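Ribose 5-phosphate isomerase (Trypanosoma cruzi, PDB 3M1P) is a type B ribose 5-phosphate isomerase, which probably interconverts ribose 5-phosphate and ribulose 5-phosphate, and assembles from four copies of the chain. Local coordinates at residues Ala15-Glu18 with Asn19-Tyr23; Arg113-Val117 with Glu118-Glu122. The protein carries 1 engineered substitution. One frame throughout, in Å; residues are numbered along the deposited sequence.

Contact 1: Ala15-Glu18 with Asn19-Tyr23; sequences AIHE and NLILY
Ile16 and Leu20 meet on the inner side of the first turn of helix 17-26. Ile16 holds the N-cap position. The tight part of the contact gathers round its backbone O. Leu20 N donates to Ile16 O at 3.0 Å, in the carbonyl plane. The side chain of Leu20 leans over the same oxygen, with its CG 3.3 Å from Ile16 O. Farther out, the methyl ends CD1 of Ile16 and CD2 of Leu20 touch at 4.1 Å. Ile16 CG1, set between the backbone N and the carbonyl carbon (chi1 67°), carries CD1 to this touch. The Asn19 side chain crosses that of Ile16 at about a right angle. Its amide nitrogen ND2 comes within 3.3 Å of Ile16 CA and 3.7 Å of Ile16 CB, so a polar group lies against aliphatic carbon.

The next two helical bonds, Ile21 N to His17 O and Leu22 N to Glu18 O, continue the turn. Ile21 CG1 lies 3.3 Å from His17 O, beside the bond that its own backbone N makes.

The outer side is looser. Glu18 is exposed. Its CB stays close to the turn, 3.2 Å from Asn19 N, and the chain beyond CG is extended. Leu22 is exposed too; of its side chain, CB alone comes close, 3.5 Å from Glu18 O.

The contact opens a helix that packs on the parallel sheet of an alpha/beta fold. Leu20 reaches Ile7 and Thr9 of strand 3-9 as well as Ile120 and Ile124 of helix 117-129. Ile21 packs on Ile7 and on Pro33 and Tyr35 of strand 31-35. Tyr23 turns to Val117 and Arg121 of helix 117-129.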
ATOM      1  N   ALA A  15     -21.419  -1.327  -4.944  1.00 27.37           N
ATOM      2  CA  ALA A  15     -21.749  -0.594  -3.709  1.00 27.17           C
ATOM      3  C   ALA A  15     -21.133   0.816  -3.627  1.00 26.82           C
ATOM      4  O   ALA A  15     -21.610   1.669  -2.871  1.00 26.72           O
ATOM      5  CB  ALA A  15     -21.353  -1.422  -2.481  1.00 27.67           C
ATOM      6  N   ILE A  16     -20.076   1.062  -4.400  1.00 25.92           N
ATOM      7  CA  ILE A  16     -19.387   2.348  -4.325  1.00 25.34           C
ATOM      8  C   ILE A  16     -19.462   3.170  -5.617  1.00 24.90           C
ATOM      9  O   ILE A  16     -18.720   4.129  -5.783  1.00 24.29           O
ATOM     10  CB  ILE A  16     -17.912   2.205  -3.820  1.00 25.23           C
ATOM     11  CG1 ILE A  16     -17.043   1.452  -4.842  1.00 25.55           C
ATOM     12  CG2 ILE A  16     -17.891   1.530  -2.436  1.00 25.00           C
ATOM     13  CD1 ILE A  16     -15.549   1.699  -4.721  1.00 25.41           C
ATOM     14  N   HIS A  17     -20.376   2.817  -6.516  1.00 24.94           N
ATOM     15  CA  HIS A  17     -20.405   3.471  -7.827  1.00 25.39           C
ATOM     16  C   HIS A  17     -20.818   4.946  -7.761  1.00 25.42           C
ATOM     17  O   HIS A  17     -20.342   5.763  -8.559  1.00 25.49           O
ATOM     18  CB  HIS A  17     -21.244   2.668  -8.828  1.00 25.94           C
ATOM     19  CG  HIS A  17     -22.721   2.801  -8.636  1.00 26.93           C
ATOM     20  ND1 HIS A  17     -23.505   3.586  -9.452  1.00 29.05           N
ATOM     21  CD2 HIS A  17     -23.556   2.261  -7.717  1.00 28.47           C
ATOM     22  CE1 HIS A  17     -24.763   3.518  -9.050  1.00 29.39           C
ATOM     23  NE2 HIS A  17     -24.820   2.723  -7.995  1.00 29.70           N
ATOM     24  N   GLU A  18     -21.676   5.283  -6.794  1.00 25.46           N
ATOM     25  CA  GLU A  18     -22.045   6.674  -6.522  1.00 25.97           C
ATOM     26  C   GLU A  18     -20.829   7.446  -6.009  1.00 24.60           C
ATOM     27  O   GLU A  18     -20.605   8.585  -6.414  1.00 24.51           O
ATOM     28  CB  GLU A  18     -23.235   6.767  -5.538  1.00 25.71           C
ATOM     29  CG  GLU A  18     -24.544   6.174  -6.090  1.00 27.89           C
ATOM     30  CD  GLU A  18     -25.784   6.444  -5.211  1.00 29.04           C
ATOM     31  OE1 GLU A  18     -25.642   6.864  -4.031  1.00 32.42           O
ATOM     32  OE2 GLU A  18     -26.918   6.224  -5.712  1.00 33.14           O
ATOM     33  N   ASN A  19     -20.048   6.815  -5.128  1.00 23.79           N
ATOM     34  CA  ASN A  19     -18.727   7.332  -4.708  1.00 23.10           C
ATOM     35  C   ASN A  19     -17.857   7.716  -5.909  1.00 22.03           C
ATOM     36  O   ASN A  19     -17.322   8.823  -5.982  1.00 21.80           O
ATOM     37  CB  ASN A  19     -17.942   6.285  -3.883  1.00 23.13           C
ATOM     38  CG  ASN A  19     -18.637   5.877  -2.592  1.00 24.71           C
ATOM     39  OD1 ASN A  19     -18.135   6.146  -1.493  1.00 26.70           O
ATOM     40  ND2 ASN A  19     -19.763   5.186  -2.713  1.00 24.57           N
ATOM     41  N   LEU A  20     -17.715   6.779  -6.849  1.00 21.36           N
ATOM     42  CA  LEU A  20     -16.884   6.982  -8.037  1.00 20.71           C
ATOM     43  C   LEU A  20     -17.369   8.160  -8.870  1.00 20.42           C
ATOM     44  O   LEU A  20     -16.565   8.994  -9.287  1.00 19.99           O
ATOM     45  CB  LEU A  20     -16.854   5.710  -8.887  1.00 20.76           C
ATOM     46  CG  LEU A  20     -16.425   4.451  -8.145  1.00 20.74           C
ATOM     47  CD1 LEU A  20     -16.606   3.237  -9.039  1.00 20.87           C
ATOM     48  CD2 LEU A  20     -14.972   4.563  -7.624  1.00 21.39           C
ATOM     49  N   ILE A  21     -18.686   8.224  -9.093  1.00 19.83           N
ATOM     50  CA  ILE A  21     -19.309   9.351  -9.808  1.00 20.30           C
ATOM     51  C   ILE A  21     -18.945  10.670  -9.112  1.00 19.74           C
ATOM     52  O   ILE A  21     -18.447  11.605  -9.746  1.00 19.36           O
ATOM     53  CB  ILE A  21     -20.861   9.184  -9.925  1.00 20.00           C
ATOM     54  CG1 ILE A  21     -21.207   8.018 -10.854  1.00 20.54           C
ATOM     55  CG2 ILE A  21     -21.522  10.488 -10.409  1.00 21.06           C
ATOM     56  CD1 ILE A  21     -22.654   7.516 -10.746  1.00 20.74           C
ATOM     57  N   LEU A  22     -19.159  10.707  -7.799  1.00 19.62           N
ATOM     58  CA  LEU A  22     -18.792  11.860  -6.984  1.00 19.85           C
ATOM     59  C   LEU A  22     -17.296  12.211  -7.059  1.00 19.26           C
ATOM     60  O   LEU A  22     -16.950  13.379  -7.231  1.00 19.37           O
ATOM     61  CB  LEU A  22     -19.247  11.655  -5.530  1.00 19.87           C
ATOM     62  CG  LEU A  22     -18.932  12.787  -4.546  1.00 20.88           C
ATOM     63  CD1 LEU A  22     -19.616  14.095  -4.962  1.00 23.02           C
ATOM     64  CD2 LEU A  22     -19.293  12.421  -3.091  1.00 21.06           C
ATOM     65  N   TYR A  23     -16.412  11.217  -6.946  1.00 18.77           N
ATOM     66  CA  TYR A  23     -14.950  11.496  -6.969  1.00 18.54           C
ATOM     67  C   TYR A  23     -14.484  12.127  -8.292  1.00 18.32           C
ATOM     68  O   TYR A  23     -13.573  12.968  -8.310  1.00 18.23           O
ATOM     69  CB  TYR A  23     -14.109  10.242  -6.638  1.00 17.73           C
ATOM     70  CG  TYR A  23     -14.468   9.571  -5.318  1.00 18.00           C
ATOM     71  CD1 TYR A  23     -14.994  10.318  -4.247  1.00 17.36           C
ATOM     72  CD2 TYR A  23     -14.288   8.199  -5.136  1.00 16.64           C
ATOM     73  CE1 TYR A  23     -15.327   9.717  -3.046  1.00 18.58           C
ATOM     74  CE2 TYR A  23     -14.615   7.587  -3.931  1.00 17.99           C
ATOM     75  CZ  TYR A  23     -15.139   8.354  -2.888  1.00 18.40           C
ATOM     76  OH  TYR A  23     -15.469   7.776  -1.685  1.00 16.56           O
TER

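Contact 2: Arg113-Val117 with Glu118-Glu122; sequences RTTGV and EVIRE
Thr115 packs against Val119 and Ile120 where the loop after strand 107-111 runs into helix 117-129. This is a helix N-terminus with Gly116 at the N-cap, within the parallel alpha/beta fold of the subunit.

Backbone hydrogen bonds start the helix. Gly116 O accepts from two amides. The bond from Ile120 N is 3.0 Å long, with an N-H...O angle of 162°. The one from Val119 N is weak, since its angle is only 126°. Arg121 N then donates to Val117 O at 2.7 Å.

The apolar contacts centre on Thr115. Its CG2 is anti to the backbone N, while OG1 (chi1 -57°) sits beside that N. The methyl therefore faces the helix, and the hydroxyl shares a hydrogen bond with Thr114 OG1. Thr115 CG2 lies 3.8 Å from Ile120 CG1. Ile120 CD1 also comes within 3.4 Å of the backbone O of Thr115.

Two charged side chains have partners beyond the turn. Arg121 NH2 forms a salt bridge with Glu26, and Glu122 OE2 is hydrogen-bonded to His93 ND1 of the third subunit.

Backbone hydrogen bonds from Thr114 and Gly116, and packing of Val117 and Glu118 on Arg113 of the second subunit, make this helix start part of the tetramer interface.

The side chains of Thr115 and Val119 cross at about a right angle, with Thr115 CG2 3.5 Å from Val119 CG1.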
ATOM      1  N   ARG A 113     -11.850  -4.075  -2.707  0.50 14.97           N
ATOM      2  CA  ARG A 113     -11.532  -4.999  -1.623  0.50 15.19           C
ATOM      3  C   ARG A 113     -10.134  -4.781  -1.045  0.50 15.15           C
ATOM      4  O   ARG A 113      -9.821  -5.306   0.032  0.50 14.94           O
ATOM      5  CB  ARG A 113     -11.676  -6.455  -2.093  0.50 15.51           C
ATOM      6  CG  ARG A 113     -13.086  -6.850  -2.554  0.50 16.65           C
ATOM      7  CD  ARG A 113     -14.076  -6.788  -1.406  0.50 17.89           C
ATOM      8  NE  ARG A 113     -15.445  -7.032  -1.845  0.50 19.79           N
ATOM      9  CZ  ARG A 113     -16.476  -7.182  -1.023  0.50 20.40           C
ATOM     10  NH1 ARG A 113     -16.292  -7.111   0.293  0.50 20.74           N
ATOM     11  NH2 ARG A 113     -17.689  -7.410  -1.516  0.50 20.70           N
ATOM     12  N   THR A 114      -9.309  -4.016  -1.762  1.00 14.83           N
ATOM     13  CA  THR A 114      -7.913  -3.791  -1.387  1.00 15.10           C
ATOM     14  C   THR A 114      -7.629  -2.367  -0.896  1.00 14.59           C
ATOM     15  O   THR A 114      -6.833  -2.176   0.017  1.00 14.08           O
ATOM     16  CB  THR A 114      -6.924  -4.121  -2.544  1.00 15.60           C
ATOM     17  OG1 THR A 114      -7.154  -3.249  -3.651  1.00 17.80           O
ATOM     18  CG2 THR A 114      -7.088  -5.543  -3.023  1.00 15.42           C
ATOM     19  N   THR A 115      -8.301  -1.385  -1.491  1.00 14.08           N
ATOM     20  CA  THR A 115      -7.982   0.021  -1.280  1.00 14.23           C
ATOM     21  C   THR A 115      -9.194   0.730  -0.648  1.00 14.48           C
ATOM     22  O   THR A 115     -10.318   0.601  -1.134  1.00 14.90           O
ATOM     23  CB  THR A 115      -7.554   0.671  -2.643  1.00 14.07           C
ATOM     24  OG1 THR A 115      -6.452  -0.065  -3.189  1.00 12.50           O
ATOM     25  CG2 THR A 115      -7.153   2.124  -2.494  1.00 14.14           C
ATOM     26  N   GLY A 116      -8.976   1.448   0.451  1.00 14.59           N
ATOM     27  CA  GLY A 116     -10.071   2.160   1.116  1.00 14.58           C
ATOM     28  C   GLY A 116     -10.652   3.243   0.220  1.00 14.51           C
ATOM     29  O   GLY A 116      -9.918   3.834  -0.579  1.00 14.64           O
ATOM     30  N   VAL A 117     -11.957   3.506   0.345  1.00 14.57           N
ATOM     31  CA  VAL A 117     -12.628   4.517  -0.498  1.00 14.79           C
ATOM     32  C   VAL A 117     -11.935   5.882  -0.511  1.00 14.59           C
ATOM     33  O   VAL A 117     -11.899   6.538  -1.544  1.00 15.00           O
ATOM     34  CB  VAL A 117     -14.183   4.697  -0.213  1.00 15.11           C
ATOM     35  CG1 VAL A 117     -14.959   3.390  -0.432  1.00 15.64           C
ATOM     36  CG2 VAL A 117     -14.461   5.240   1.175  1.00 13.56           C
ATOM     37  N   GLU A 118     -11.365   6.313   0.613  1.00 14.70           N
ATOM     38  CA  GLU A 118     -10.719   7.639   0.635  1.00 14.45           C
ATOM     39  C   GLU A 118      -9.419   7.675  -0.171  1.00 13.47           C
ATOM     40  O   GLU A 118      -9.043   8.727  -0.678  1.00 13.01           O
ATOM     41  CB  GLU A 118     -10.507   8.159   2.069  1.00 15.14           C
ATOM     42  CG  GLU A 118     -11.816   8.533   2.825  1.00 16.98           C
ATOM     43  CD  GLU A 118     -12.668   9.537   2.069  1.00 20.50           C
ATOM     44  OE1 GLU A 118     -12.126  10.566   1.602  1.00 22.45           O
ATOM     45  OE2 GLU A 118     -13.880   9.289   1.935  1.00 21.56           O
ATOM     46  N   VAL A 119      -8.744   6.529  -0.280  1.00 12.70           N
ATOM     47  CA  VAL A 119      -7.577   6.410  -1.151  1.00 12.45           C
ATOM     48  C   VAL A 119      -8.025   6.290  -2.606  1.00 12.67           C
ATOM     49  O   VAL A 119      -7.393   6.854  -3.496  1.00 12.57           O
ATOM     50  CB  VAL A 119      -6.642   5.250  -0.724  1.00 12.71           C
ATOM     51  CG1 VAL A 119      -5.457   5.083  -1.684  1.00 10.95           C
ATOM     52  CG2 VAL A 119      -6.131   5.499   0.698  1.00 12.84           C
ATOM     53  N   ILE A 120      -9.133   5.582  -2.838  1.00 12.78           N
ATOM     54  CA  ILE A 120      -9.711   5.492  -4.177  1.00 12.68           C
ATOM     55  C   ILE A 120     -10.081   6.893  -4.646  1.00 13.01           C
ATOM     56  O   ILE A 120      -9.763   7.280  -5.771  1.00 13.22           O
ATOM     57  CB  ILE A 120     -10.932   4.526  -4.234  1.00 12.61           C
ATOM     58  CG1 ILE A 120     -10.457   3.076  -4.113  1.00 12.08           C
ATOM     59  CG2 ILE A 120     -11.721   4.723  -5.549  1.00 12.93           C
ATOM     60  CD1 ILE A 120     -11.583   2.018  -3.947  1.00 12.17           C
ATOM     61  N   ARG A 121     -10.716   7.655  -3.755  1.00 13.15           N
ATOM     62  CA  ARG A 121     -11.008   9.063  -3.999  1.00 13.78           C
ATOM     63  C   ARG A 121      -9.755   9.833  -4.448  1.00 13.71           C
ATOM     64  O   ARG A 121      -9.764  10.497  -5.483  1.00 13.59           O
ATOM     65  CB  ARG A 121     -11.630   9.708  -2.753  1.00 13.47           C
ATOM     66  CG  ARG A 121     -12.024  11.169  -2.983  1.00 13.92           C
ATOM     67  CD  ARG A 121     -12.627  11.817  -1.735  1.00 14.67           C
ATOM     68  NE  ARG A 121     -12.822  13.251  -1.955  1.00 19.41           N
ATOM     69  CZ  ARG A 121     -11.880  14.174  -1.788  1.00 21.97           C
ATOM     70  NH1 ARG A 121     -10.667  13.827  -1.385  1.00 22.87           N
ATOM     71  NH2 ARG A 121     -12.146  15.454  -2.036  1.00 25.58           N
ATOM     72  N   GLU A 122      -8.679   9.711  -3.666  1.00 13.79           N
ATOM     73  CA  GLU A 122      -7.419  10.368  -3.936  1.00 13.47           C
ATOM     74  C   GLU A 122      -6.822   9.912  -5.266  1.00 13.35           C
ATOM     75  O   GLU A 122      -6.319  10.733  -6.042  1.00 13.39           O
ATOM     76  CB  GLU A 122      -6.443  10.074  -2.796  1.00 14.22           C
ATOM     77  CG  GLU A 122      -5.130  10.841  -2.859  1.00 14.83           C
ATOM     78  CD  GLU A 122      -4.179  10.414  -1.768  1.00 16.22           C
ATOM     79  OE1 GLU A 122      -3.767   9.240  -1.764  1.00 19.23           O
ATOM     80  OE2 GLU A 122      -3.865  11.237  -0.904  1.00 17.26           O
TER

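Contacts 1 and 2 are both first turns of helices, and their centres are about 11 Å apart. The two helices, 17-26 and 117-129, pack directly on each other. The N-cap residue of the first joins in, with Ile16 CG2 4.0 Å from Val117 CG1. Each contact is partly buried, but in a different way. Contact 1 has exposed residues along one side and touches no other subunit. Contact 2 has none exposed and meets three other subunits. Their caps differ as well: isoleucine adds its own apolar side chain to contact 1, whereas contact 2 has glycine and takes its packing from the preceding threonine.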